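Local coordinates for putative creatinine amidohydrolase (Bacteroides fragilis, PDB 3LUB), which probably hydrolyses carbon-nitrogen bonds in linear amides, as a zinc-binding member of the creatininase superfamily, at residues Asn3-Leu8 against Gly63-Val68; Glu56-Arg61 against Lys239-Phe244; Ile24-Gly29 against Pro70-Gly75; Arg112-Leu117 against Phe139-Ala144. All blocks are in the same frame, centred on the assembly; numbering follows the deposited sequence.

Contact 1. Residues Asn3-Leu8 against Gly63-Val68; sequences NKEVDL and GVRCMV
E5 and R65 join their charged ends where the N-terminal loop 3-8 lies along strand 66-68, an outermost strand of the parallel sheet, and meets it in a single backbone bridge, D7 with V68. The bridge has two bonds: V68 N gives to V6 O at 2.7 Å, and L8 N gives to V68 O at 2.9 Å. E5 shows how a long acidic chain suits this place. Its CB leaves the backbone pointing neither toward the strand nor away from it; with CG anti to the backbone N (chi1 -166°) and the rest extended, E5 CG comes 3.9 Å from R65 NE. CD then stands at the guanidinium edge, in its plane. At the tip, OE2 takes both donors of R65's side: NE at 2.8 Å, on the lone pair turned away from OE1, and NH2 at 3.2 Å by a more bent bond. The two flat groups are nearly coplanar, 17° apart. R65 NH1 also bonds K20 O. M67, a flexible selenomethionine, bends at chi2 and chi3 to bring SE beside V6 O and L8 N, and its CE touches L8 CD1 at 3.6 Å; F86 of the second subunit packs on it. The bond to D7 CB leads away from the strand, and OD1 accepts from H48 NE2. A water lies 2.8 Å from that D7 OD1 and 3.2 Å from V68 O.

Contact 2. Residues Glu56-Arg61 against Lys239-Phe244; sequences ELALSR and KLAGLF
Apolar contacts dominate this crossing of helices 42-62 and 226-249, with A58 and A241 at its centre and L57 at its margin. The closest of them is L57 CD2 on A241 CB, 3.6 Å apart; L57 reaches over because its CG stands anti to the backbone N (chi1 -172°), which carries the branched end out to the alanine methyl. A58 CB lies 4.5 Å from A241 CB and 4.3 Å from F244 CB. It is thus the base of F244 that it meets, while the ring runs on toward the sheet and packs on L115. Two alanines at the nearest point, their CA atoms 5.0 Å apart, let the helices approach to 8.7 Å between axes, crossing at -60°. This is one helix-helix layer of the alpha/beta fold, laid against the parallel sheet through L240, L243 and F244.

R61, at the exposed end, touches segment 239-244 without bonding to it. A241 CB sits over one face of its guanidinium, and with no side chain on G242, R61 NH2 comes close to the backbone itself, 3.5 Å from G242 N. Bent at chi3 (95°), the arginine has its charge met by salt bridges to E245 and E238, both on helix 226-249.

Contact 3. Residues Ile24-Gly29 against Pro70-Gly75; sequences IILPWG and PPVPFG
W28 lays the face of its indole against V72 and turns its N-H to F74; the first contact depends on the torsions of both side chains, the second on those of W28. With CG anti to the backbone N (chi1 -161°), the indole swings alongside the loop 70-75. V72 CB stands 3.6 Å from the centroid of the W28 five-membered ring, only 6° off its normal, a CH-pi contact over the face. Both branches of the valine take part. V72 CG1, anti to the backbone N, reaches W28 CE2 at 3.7 Å; V72 CG2 touches the indole at CD2 and also lies 3.9 Å from L26 CD1. A compact branched residue suits this spot, as it can fill the angle between an aromatic face and a leucine.

At the ring edge W28 NE1 donates to F74 O at 2.8 Å, nearly straight at 169°. The acceptor lies in the indole plane, though the donor stands above the plane of the carbonyl. The bond fixes the rotation of the ring and satisfies a buried N-H; F74 O also accepts from Q95 NE2.

Backbone bonds frame the side chains: V72 N to P27 O at 2.9 Å and G29 N to V72 O at 2.7 Å. P71, which has no N-H to give, puts its CA against P27 O instead. Strand 23-28 ends beside the two-zinc site of the creatininase family, with G29 close to the zinc ligand D43 and G75 close to H120.

Contact 4. Residues Arg112-Leu117 against Phe139-Ala144; sequences RKLLIL and FLIAAA
A chi1 of -162° sets CG of F139 anti to its own backbone nitrogen, and a chi2 of -74° turns the ring so that one face meets the backbone of R112 while an edge meets L114. R112 CA stands over that face, 4.2 Å from the F139 ring centroid, a CH-pi contact. L114 CB touches CE1 of F139 at the edge, 3.6 Å away. A flat, apolar ring suits the start of the strand pair, since it can present a face to the backbone of R112 and its edge to L114; H107 of helix 92-108 packs on it too.

Beyond the ring, the side chains sort onto two faces. L114 and I141 lie side by side on the face toward helix 92-108, pointing the same way. I116 joins them there, its CD1 3.8 Å from I141 CG2. The other face carries L115, whose CD1 presses on A142 CB at 3.5 Å. L115 also packs on L243 and F244 of helix 226-249, and the short side chains of A142 and A144 let V205 and V202 of the third subunit pack close.

Five backbone bonds tie the strands in alternation, from L140 N to R112 O at 2.8 Å through to A144 N to I116 O at 3.0 Å. Between them CA-H groups point at carbonyls, as K113 CA does to L140 O at 3.3 Å. Such regular pairing, with strand axes 17° apart, is that of neighbouring parallel strands in a beta-alpha-beta crossover, here through helix 126-135.

In the fold
Three of the four contacts reach the same parallel sheet. Contacts 3 and 4 sit on neighbouring strands, joined by L26 N to L115 O and L117 N to L26 O; contact 1 adds the outermost strand through M67 O and I25 N. Only contact 4 is regular strand pairing; in contacts 1 and 3 a loop makes a single bridge. Contact 2 is helix on helix, and its F244 also touches I25, C66 and L115. Contacts 1 to 3 are buried, though R61 of contact 2 is exposed; contact 4 is partly buried. Contact 1 holds the only salt bridge across a contact, E5-R65; R61 pairs outside its segments. Contact 3, nearest the chain's centre and the zincs, uses an indole and prolines. Contacts 1 and 3 meet the second subunit, contacts 2 and 4 the third.

Contact 1. Residues Asn3-Leu8 against Gly63-Val68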
loop_
_atom_site.group_PDB
_atom_site.type_symbol
_atom_site.label_atom_id
_atom_site.label_comp_id
_atom_site.label_asym_id
_atom_site.label_seq_id
_atom_site.Cartn_x
_atom_site.Cartn_y
_atom_site.Cartn_z
ATOM N N ASN F 3 12.066 -23.801 29.142
ATOM C CA ASN F 3 13.196 -22.887 29.340
ATOM C C ASN F 3 12.810 -21.421 29.079
ATOM O O ASN F 3 12.784 -20.960 27.930
ATOM C CB ASN F 3 14.394 -23.325 28.480
ATOM C CG ASN F 3 15.696 -22.662 28.903
ATOM O OD1 ASN F 3 15.711 -21.576 29.493
ATOM N ND2 ASN F 3 16.798 -23.300 28.566
ATOM N N LYS F 4 12.518 -20.698 30.166
ATOM C CA LYS F 4 12.058 -19.312 30.093
ATOM C C LYS F 4 13.195 -18.371 29.700
ATOM O O LYS F 4 12.955 -17.218 29.317
ATOM C CB LYS F 4 11.448 -18.846 31.433
ATOM C CG LYS F 4 10.131 -19.485 31.850
ATOM C CD LYS F 4 9.518 -18.753 33.099
ATOM C CE LYS F 4 8.180 -19.376 33.619
ATOM N NZ LYS F 4 7.414 -18.468 34.577
ATOM N N GLU F 5 14.433 -18.848 29.794
ATOM C CA GLU F 5 15.582 -18.004 29.461
ATOM C C GLU F 5 15.748 -17.756 27.949
ATOM O O GLU F 5 16.147 -16.648 27.538
ATOM C CB GLU F 5 16.872 -18.583 30.039
ATOM C CG GLU F 5 18.038 -17.588 30.022
ATOM C CD GLU F 5 19.210 -18.016 30.917
ATOM O OE1 GLU F 5 19.146 -19.096 31.568
ATOM O OE2 GLU F 5 20.194 -17.255 30.979
ATOM N N VAL F 6 15.425 -18.769 27.148
ATOM C CA VAL F 6 15.619 -18.700 25.698
ATOM C C VAL F 6 14.357 -18.993 24.856
ATOM O O VAL F 6 14.411 -18.857 23.618
ATOM C CB VAL F 6 16.750 -19.669 25.250
ATOM C CG1 VAL F 6 18.103 -19.339 25.933
ATOM C CG2 VAL F 6 16.351 -21.088 25.500
ATOM N N ASP F 7 13.237 -19.393 25.485
ATOM C CA ASP F 7 11.984 -19.716 24.739
ATOM C C ASP F 7 10.872 -18.739 25.125
ATOM O O ASP F 7 10.292 -18.860 26.191
ATOM C CB ASP F 7 11.581 -21.147 25.020
ATOM C CG ASP F 7 10.368 -21.618 24.219
ATOM O OD1 ASP F 7 9.842 -20.891 23.345
ATOM O OD2 ASP F 7 9.958 -22.771 24.469
ATOM N N LEU F 8 10.626 -17.740 24.278
ATOM C CA LEU F 8 9.679 -16.680 24.599
ATOM C C LEU F 8 8.250 -17.196 24.758
ATOM O O LEU F 8 7.463 -16.613 25.507
ATOM C CB LEU F 8 9.730 -15.533 23.571
ATOM C CG LEU F 8 9.121 -14.223 24.095
ATOM C CD1 LEU F 8 10.076 -13.443 24.982
ATOM C CD2 LEU F 8 8.593 -13.325 22.980
ATOM N N GLY F 63 28.243 -19.165 26.748
ATOM C CA GLY F 63 27.618 -18.036 27.447
ATOM C C GLY F 63 26.953 -17.040 26.500
ATOM O O GLY F 63 26.613 -15.924 26.886
ATOM N N VAL F 64 26.766 -17.428 25.246
ATOM C CA VAL F 64 26.066 -16.588 24.291
ATOM C C VAL F 64 24.577 -16.876 24.465
ATOM O O VAL F 64 24.165 -18.023 24.386
ATOM C CB VAL F 64 26.531 -16.843 22.857
ATOM C CG1 VAL F 64 25.570 -16.187 21.864
ATOM C CG2 VAL F 64 27.952 -16.309 22.685
ATOM N N ARG F 65 23.796 -15.823 24.722
ATOM C CA ARG F 65 22.375 -15.940 25.061
ATOM C C ARG F 65 21.476 -15.405 23.964
ATOM O O ARG F 65 21.521 -14.203 23.657
ATOM C CB ARG F 65 22.071 -15.174 26.354
ATOM C CG ARG F 65 20.694 -15.531 26.904
ATOM C CD ARG F 65 20.311 -14.719 28.132
ATOM N NE ARG F 65 20.995 -15.200 29.319
ATOM C CZ ARG F 65 22.053 -14.630 29.892
ATOM N NH1 ARG F 65 22.599 -13.535 29.412
ATOM N NH2 ARG F 65 22.564 -15.174 30.981
ATOM N N CYS F 66 20.633 -16.292 23.425
ATOM C CA CYS F 66 19.728 -15.969 22.343
ATOM C C CYS F 66 18.279 -16.116 22.804
ATOM O O CYS F 66 17.960 -16.920 23.696
ATOM C CB CYS F 66 20.012 -16.883 21.160
ATOM S SG CYS F 66 21.781 -16.878 20.662
HETATM N N MSE F 67 17.398 -15.319 22.221
HETATM C CA MSE F 67 15.973 -15.481 22.480
HETATM C C MSE F 67 15.313 -16.088 21.277
HETATM O O MSE F 67 15.398 -15.533 20.181
HETATM C CB MSE F 67 15.327 -14.129 22.754
HETATM C CG MSE F 67 13.847 -14.201 23.165
HETATM SE SE MSE F 67 13.427 -15.528 24.542
HETATM C CE MSE F 67 13.352 -14.405 26.166
ATOM N N VAL F 68 14.563 -17.163 21.489
ATOM C CA VAL F 68 13.695 -17.697 20.453
ATOM C C VAL F 68 12.284 -17.131 20.570
ATOM O O VAL F 68 11.586 -17.348 21.563
ATOM C CB VAL F 68 13.674 -19.222 20.458
ATOM C CG1 VAL F 68 12.813 -19.775 19.263
ATOM C CG2 VAL F 68 15.083 -19.753 20.406
HETATM O O HOH W 1 9.115 -19.286 21.147
#

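Contact 2. Residues Glu56-Arg61 against Lys239-Phe244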
loop_
_atom_site.group_PDB
_atom_site.type_symbol
_atom_site.label_atom_id
_atom_site.label_comp_id
_atom_site.label_asym_id
_atom_site.label_seq_id
_atom_site.Cartn_x
_atom_site.Cartn_y
_atom_site.Cartn_z
ATOM N N GLU F 56 20.113 -23.259 23.730
ATOM C CA GLU F 56 20.552 -23.887 24.959
ATOM C C GLU F 56 22.012 -24.349 24.839
ATOM O O GLU F 56 22.814 -24.168 25.767
ATOM C CB GLU F 56 19.650 -25.078 25.288
ATOM C CG GLU F 56 18.283 -24.691 25.844
ATOM C CD GLU F 56 17.332 -25.883 26.020
ATOM O OE1 GLU F 56 17.477 -26.922 25.304
ATOM O OE2 GLU F 56 16.414 -25.777 26.867
ATOM N N LEU F 57 22.356 -24.938 23.696
ATOM C CA LEU F 57 23.748 -25.336 23.461
ATOM C C LEU F 57 24.698 -24.153 23.424
ATOM O O LEU F 57 25.756 -24.223 24.050
ATOM C CB LEU F 57 23.883 -26.135 22.180
ATOM C CG LEU F 57 25.237 -26.774 21.918
ATOM C CD1 LEU F 57 25.549 -27.778 23.015
ATOM C CD2 LEU F 57 25.199 -27.402 20.527
ATOM N N ALA F 58 24.348 -23.075 22.708
ATOM C CA ALA F 58 25.224 -21.909 22.646
ATOM C C ALA F 58 25.415 -21.294 24.024
ATOM O O ALA F 58 26.489 -20.798 24.338
ATOM C CB ALA F 58 24.678 -20.844 21.676
ATOM N N LEU F 59 24.351 -21.273 24.829
ATOM C CA LEU F 59 24.430 -20.706 26.179
ATOM C C LEU F 59 25.325 -21.554 27.078
ATOM O O LEU F 59 26.173 -21.003 27.753
ATOM C CB LEU F 59 23.052 -20.574 26.817
ATOM C CG LEU F 59 22.934 -19.903 28.193
ATOM C CD1 LEU F 59 23.493 -18.458 28.206
ATOM C CD2 LEU F 59 21.486 -19.963 28.647
ATOM N N SER F 60 25.138 -22.875 27.096
ATOM C CA SER F 60 25.903 -23.707 28.015
ATOM C C SER F 60 27.380 -23.783 27.615
ATOM O O SER F 60 28.263 -23.823 28.477
ATOM C CB SER F 60 25.314 -25.111 28.122
ATOM O OG SER F 60 25.570 -25.880 26.942
ATOM N N ARG F 61 27.626 -23.758 26.308
ATOM C CA ARG F 61 28.945 -23.863 25.713
ATOM C C ARG F 61 29.768 -22.569 25.685
ATOM O O ARG F 61 30.978 -22.601 25.892
ATOM C CB ARG F 61 28.725 -24.350 24.278
ATOM C CG ARG F 61 29.941 -24.575 23.489
ATOM C CD ARG F 61 29.628 -25.491 22.305
ATOM N NE ARG F 61 29.341 -24.743 21.087
ATOM C CZ ARG F 61 29.029 -25.327 19.937
ATOM N NH1 ARG F 61 28.946 -26.647 19.869
ATOM N NH2 ARG F 61 28.812 -24.592 18.851
ATOM N N LYS F 239 25.529 -26.997 14.326
ATOM C CA LYS F 239 25.846 -25.929 13.354
ATOM C C LYS F 239 25.131 -24.614 13.652
ATOM O O LYS F 239 25.716 -23.551 13.509
ATOM C CB LYS F 239 25.506 -26.342 11.929
ATOM C CG LYS F 239 26.586 -27.110 11.200
ATOM C CD LYS F 239 26.298 -27.104 9.675
ATOM C CE LYS F 239 27.073 -28.204 8.947
ATOM N NZ LYS F 239 28.496 -28.314 9.412
ATOM N N LEU F 240 23.859 -24.675 14.040
ATOM C CA LEU F 240 23.109 -23.462 14.361
ATOM C C LEU F 240 23.696 -22.785 15.603
ATOM O O LEU F 240 23.923 -21.576 15.608
ATOM C CB LEU F 240 21.598 -23.763 14.504
ATOM C CG LEU F 240 20.860 -23.959 13.171
ATOM C CD1 LEU F 240 19.462 -24.589 13.301
ATOM C CD2 LEU F 240 20.776 -22.613 12.341
ATOM N N ALA F 241 23.996 -23.572 16.632
ATOM C CA ALA F 241 24.665 -23.061 17.819
ATOM C C ALA F 241 25.947 -22.295 17.458
ATOM O O ALA F 241 26.204 -21.210 17.974
ATOM C CB ALA F 241 24.995 -24.219 18.782
ATOM N N GLY F 242 26.751 -22.885 16.581
ATOM C CA GLY F 242 27.940 -22.221 16.066
ATOM C C GLY F 242 27.691 -20.878 15.363
ATOM O O GLY F 242 28.434 -19.898 15.577
ATOM N N LEU F 243 26.659 -20.832 14.540
ATOM C CA LEU F 243 26.241 -19.599 13.890
ATOM C C LEU F 243 25.763 -18.564 14.881
ATOM O O LEU F 243 26.101 -17.375 14.756
ATOM C CB LEU F 243 25.131 -19.877 12.868
ATOM C CG LEU F 243 24.385 -18.666 12.275
ATOM C CD1 LEU F 243 25.229 -17.980 11.288
ATOM C CD2 LEU F 243 23.074 -19.128 11.611
ATOM N N PHE F 244 24.960 -18.986 15.859
ATOM C CA PHE F 244 24.547 -18.058 16.926
ATOM C C PHE F 244 25.786 -17.457 17.608
ATOM O O PHE F 244 25.861 -16.267 17.817
ATOM C CB PHE F 244 23.684 -18.728 18.025
ATOM C CG PHE F 244 22.391 -19.349 17.542
ATOM C CD1 PHE F 244 21.964 -19.257 16.222
ATOM C CD2 PHE F 244 21.584 -20.010 18.442
ATOM C CE1 PHE F 244 20.783 -19.858 15.819
ATOM C CE2 PHE F 244 20.392 -20.592 18.042
ATOM C CZ PHE F 244 19.997 -20.522 16.728
#

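Contact 3. Residues Ile24-Gly29 against Pro70-Gly75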
loop_
_atom_site.group_PDB
_atom_site.type_symbol
_atom_site.label_atom_id
_atom_site.label_comp_id
_atom_site.label_asym_id
_atom_site.label_seq_id
_atom_site.Cartn_x
_atom_site.Cartn_y
_atom_site.Cartn_z
ATOM N N ILE F 24 18.629 -12.777 18.294
ATOM C CA ILE F 24 17.192 -13.136 18.312
ATOM C C ILE F 24 16.957 -14.148 17.201
ATOM O O ILE F 24 17.476 -14.025 16.094
ATOM C CB ILE F 24 16.250 -11.889 18.090
ATOM C CG1 ILE F 24 16.656 -10.686 18.992
ATOM C CG2 ILE F 24 14.763 -12.264 18.205
ATOM C CD1 ILE F 24 16.861 -10.991 20.452
ATOM N N ILE F 25 16.171 -15.169 17.489
ATOM C CA ILE F 25 15.842 -16.194 16.494
ATOM C C ILE F 25 14.358 -16.133 16.264
ATOM O O ILE F 25 13.592 -16.223 17.209
ATOM C CB ILE F 25 16.203 -17.632 16.938
ATOM C CG1 ILE F 25 17.533 -17.671 17.740
ATOM C CG2 ILE F 25 16.235 -18.472 15.761
ATOM C CD1 ILE F 25 18.662 -17.105 17.055
ATOM N N LEU F 26 13.953 -15.938 15.015
ATOM C CA LEU F 26 12.555 -15.930 14.645
ATOM C C LEU F 26 12.209 -17.198 13.863
ATOM O O LEU F 26 12.559 -17.314 12.687
ATOM C CB LEU F 26 12.238 -14.670 13.828
ATOM C CG LEU F 26 10.794 -14.402 13.383
ATOM C CD1 LEU F 26 9.912 -14.242 14.620
ATOM C CD2 LEU F 26 10.757 -13.160 12.471
ATOM N N PRO F 27 11.542 -18.173 14.516
ATOM C CA PRO F 27 11.051 -19.293 13.749
ATOM C C PRO F 27 9.843 -18.848 12.880
ATOM O O PRO F 27 8.977 -18.091 13.331
ATOM C CB PRO F 27 10.664 -20.339 14.819
ATOM C CG PRO F 27 11.156 -19.788 16.130
ATOM C CD PRO F 27 11.209 -18.303 15.940
ATOM N N TRP F 28 9.839 -19.269 11.620
ATOM C CA TRP F 28 8.796 -18.868 10.705
ATOM C C TRP F 28 8.328 -20.090 9.967
ATOM O O TRP F 28 9.115 -20.780 9.245
ATOM C CB TRP F 28 9.317 -17.792 9.757
ATOM C CG TRP F 28 8.261 -17.016 9.108
ATOM C CD1 TRP F 28 7.159 -17.510 8.476
ATOM C CD2 TRP F 28 8.171 -15.593 9.021
ATOM N NE1 TRP F 28 6.405 -16.490 7.977
ATOM C CE2 TRP F 28 6.999 -15.300 8.282
ATOM C CE3 TRP F 28 8.985 -14.539 9.454
ATOM C CZ2 TRP F 28 6.599 -13.992 7.986
ATOM C CZ3 TRP F 28 8.598 -13.258 9.165
ATOM C CH2 TRP F 28 7.404 -12.985 8.438
ATOM N N GLY F 29 7.050 -20.377 10.182
ATOM C CA GLY F 29 6.415 -21.566 9.699
ATOM C C GLY F 29 5.311 -21.358 8.680
ATOM O O GLY F 29 5.445 -20.573 7.750
ATOM N N PRO F 70 8.203 -16.344 19.407
ATOM C CA PRO F 70 7.119 -17.230 18.999
ATOM C C PRO F 70 7.133 -17.483 17.486
ATOM O O PRO F 70 7.365 -16.569 16.701
ATOM C CB PRO F 70 5.867 -16.467 19.444
ATOM C CG PRO F 70 6.347 -15.572 20.531
ATOM C CD PRO F 70 7.683 -15.120 20.048
ATOM N N PRO F 71 6.897 -18.722 17.077
ATOM C CA PRO F 71 6.860 -18.969 15.622
ATOM C C PRO F 71 5.769 -18.193 14.825
ATOM O O PRO F 71 4.669 -17.992 15.314
ATOM C CB PRO F 71 6.677 -20.478 15.515
ATOM C CG PRO F 71 6.516 -20.991 16.857
ATOM C CD PRO F 71 6.664 -19.935 17.866
ATOM N N VAL F 72 6.085 -17.777 13.597
ATOM C CA VAL F 72 5.123 -17.082 12.775
ATOM C C VAL F 72 4.397 -18.152 11.974
ATOM O O VAL F 72 5.022 -18.894 11.223
ATOM C CB VAL F 72 5.798 -16.023 11.839
ATOM C CG1 VAL F 72 4.755 -15.166 11.188
ATOM C CG2 VAL F 72 6.768 -15.170 12.583
ATOM N N PRO F 73 3.058 -18.264 12.118
ATOM C CA PRO F 73 2.400 -19.354 11.429
ATOM C C PRO F 73 1.867 -18.978 10.034
ATOM O O PRO F 73 0.895 -19.573 9.590
ATOM C CB PRO F 73 1.243 -19.649 12.374
ATOM C CG PRO F 73 0.833 -18.286 12.846
ATOM C CD PRO F 73 2.093 -17.455 12.891
ATOM N N PHE F 74 2.471 -17.982 9.377
ATOM C CA PHE F 74 1.945 -17.436 8.122
ATOM C C PHE F 74 2.928 -17.726 6.996
ATOM O O PHE F 74 3.908 -16.985 6.813
ATOM C CB PHE F 74 1.636 -15.934 8.245
ATOM C CG PHE F 74 0.577 -15.633 9.252
ATOM C CD1 PHE F 74 -0.746 -15.993 9.009
ATOM C CD2 PHE F 74 0.879 -15.031 10.450
ATOM C CE1 PHE F 74 -1.717 -15.799 9.967
ATOM C CE2 PHE F 74 -0.114 -14.812 11.412
ATOM C CZ PHE F 74 -1.406 -15.209 11.165
ATOM N N GLY F 75 2.627 -18.812 6.264
ATOM C CA GLY F 75 3.400 -19.302 5.126
ATOM C C GLY F 75 2.855 -18.874 3.783
ATOM O O GLY F 75 1.729 -18.432 3.703
#

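Contact 4. Residues Arg112-Leu117 against Phe139-Ala144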
loop_
_atom_site.group_PDB
_atom_site.type_symbol
_atom_site.label_atom_id
_atom_site.label_comp_id
_atom_site.label_asym_id
_atom_site.label_seq_id
_atom_site.Cartn_x
_atom_site.Cartn_y
_atom_site.Cartn_z
ATOM N N ARG F 112 20.204 -5.948 17.499
ATOM C CA ARG F 112 20.828 -5.690 16.212
ATOM C C ARG F 112 21.151 -6.909 15.407
ATOM O O ARG F 112 21.768 -6.761 14.384
ATOM C CB ARG F 112 22.133 -4.910 16.418
ATOM C CG ARG F 112 21.945 -3.580 17.117
ATOM C CD ARG F 112 21.131 -2.618 16.229
ATOM N NE ARG F 112 20.993 -1.277 16.789
ATOM C CZ ARG F 112 19.991 -0.871 17.553
ATOM N NH1 ARG F 112 19.013 -1.695 17.894
ATOM N NH2 ARG F 112 19.961 0.369 17.996
ATOM N N LYS F 113 20.758 -8.103 15.833
ATOM C CA LYS F 113 21.064 -9.323 15.114
ATOM C C LYS F 113 19.882 -10.284 15.202
ATOM O O LYS F 113 19.397 -10.600 16.321
ATOM C CB LYS F 113 22.283 -9.993 15.739
ATOM C CG LYS F 113 23.504 -9.141 15.666
ATOM C CD LYS F 113 24.668 -9.778 16.351
ATOM C CE LYS F 113 25.948 -8.985 16.075
ATOM N NZ LYS F 113 26.992 -9.369 17.077
ATOM N N LEU F 114 19.427 -10.753 14.039
ATOM C CA LEU F 114 18.260 -11.617 13.961
ATOM C C LEU F 114 18.508 -12.715 12.965
ATOM O O LEU F 114 19.000 -12.459 11.871
ATOM C CB LEU F 114 17.019 -10.783 13.526
ATOM C CG LEU F 114 15.692 -11.477 13.217
ATOM C CD1 LEU F 114 15.016 -12.101 14.457
ATOM C CD2 LEU F 114 14.716 -10.502 12.512
ATOM N N LEU F 115 18.167 -13.949 13.331
ATOM C CA LEU F 115 18.113 -15.047 12.379
ATOM C C LEU F 115 16.677 -15.472 12.214
ATOM O O LEU F 115 16.016 -15.778 13.202
ATOM C CB LEU F 115 18.933 -16.240 12.843
ATOM C CG LEU F 115 18.829 -17.463 11.920
ATOM C CD1 LEU F 115 19.618 -17.197 10.657
ATOM C CD2 LEU F 115 19.230 -18.740 12.589
ATOM N N ILE F 116 16.218 -15.511 10.967
ATOM C CA ILE F 116 14.939 -16.118 10.612
ATOM C C ILE F 116 15.180 -17.596 10.306
ATOM O O ILE F 116 15.892 -17.909 9.369
ATOM C CB ILE F 116 14.252 -15.440 9.376
ATOM C CG1 ILE F 116 14.088 -13.921 9.606
ATOM C CG2 ILE F 116 12.909 -16.094 9.125
ATOM C CD1 ILE F 116 13.854 -13.086 8.342
ATOM N N LEU F 117 14.635 -18.487 11.149
ATOM C CA LEU F 117 14.773 -19.921 10.934
ATOM C C LEU F 117 13.447 -20.473 10.400
ATOM O O LEU F 117 12.477 -20.654 11.148
ATOM C CB LEU F 117 15.194 -20.641 12.232
ATOM C CG LEU F 117 15.548 -22.137 12.121
ATOM C CD1 LEU F 117 16.694 -22.390 11.136
ATOM C CD2 LEU F 117 15.883 -22.719 13.485
ATOM N N PHE F 139 21.290 -3.273 11.540
ATOM C CA PHE F 139 20.543 -4.445 12.018
ATOM C C PHE F 139 20.825 -5.623 11.087
ATOM O O PHE F 139 20.484 -5.593 9.934
ATOM C CB PHE F 139 19.051 -4.106 12.079
ATOM C CG PHE F 139 18.229 -5.046 12.933
ATOM C CD1 PHE F 139 17.927 -6.313 12.506
ATOM C CD2 PHE F 139 17.719 -4.631 14.148
ATOM C CE1 PHE F 139 17.176 -7.161 13.301
ATOM C CE2 PHE F 139 16.960 -5.475 14.933
ATOM C CZ PHE F 139 16.694 -6.731 14.520
ATOM N N LEU F 140 21.487 -6.648 11.598
ATOM C CA LEU F 140 21.854 -7.808 10.812
ATOM C C LEU F 140 20.713 -8.830 10.816
ATOM O O LEU F 140 20.321 -9.287 11.875
ATOM C CB LEU F 140 23.094 -8.433 11.426
ATOM C CG LEU F 140 23.697 -9.648 10.727
ATOM C CD1 LEU F 140 24.111 -9.291 9.306
ATOM C CD2 LEU F 140 24.889 -10.196 11.537
ATOM N N ILE F 141 20.207 -9.194 9.639
ATOM C CA ILE F 141 19.193 -10.231 9.494
ATOM C C ILE F 141 19.711 -11.336 8.574
ATOM O O ILE F 141 19.989 -11.085 7.392
ATOM C CB ILE F 141 17.871 -9.668 8.900
ATOM C CG1 ILE F 141 17.428 -8.403 9.629
ATOM C CG2 ILE F 141 16.751 -10.729 8.936
ATOM C CD1 ILE F 141 16.127 -7.849 9.096
ATOM N N ALA F 142 19.840 -12.561 9.116
ATOM C CA ALA F 142 20.156 -13.764 8.334
ATOM C C ALA F 142 18.891 -14.617 8.157
ATOM O O ALA F 142 17.931 -14.453 8.908
ATOM C CB ALA F 142 21.268 -14.572 9.006
ATOM N N ALA F 143 18.890 -15.506 7.157
ATOM C CA ALA F 143 17.794 -16.452 6.963
ATOM C C ALA F 143 18.323 -17.833 6.626
ATOM O O ALA F 143 19.296 -17.969 5.863
ATOM C CB ALA F 143 16.802 -15.984 5.857
ATOM N N ALA F 144 17.659 -18.855 7.168
ATOM C CA ALA F 144 17.967 -20.263 6.832
ATOM C C ALA F 144 16.716 -21.086 6.929
ATOM O O ALA F 144 15.881 -20.803 7.776
ATOM C CB ALA F 144 18.979 -20.832 7.807
#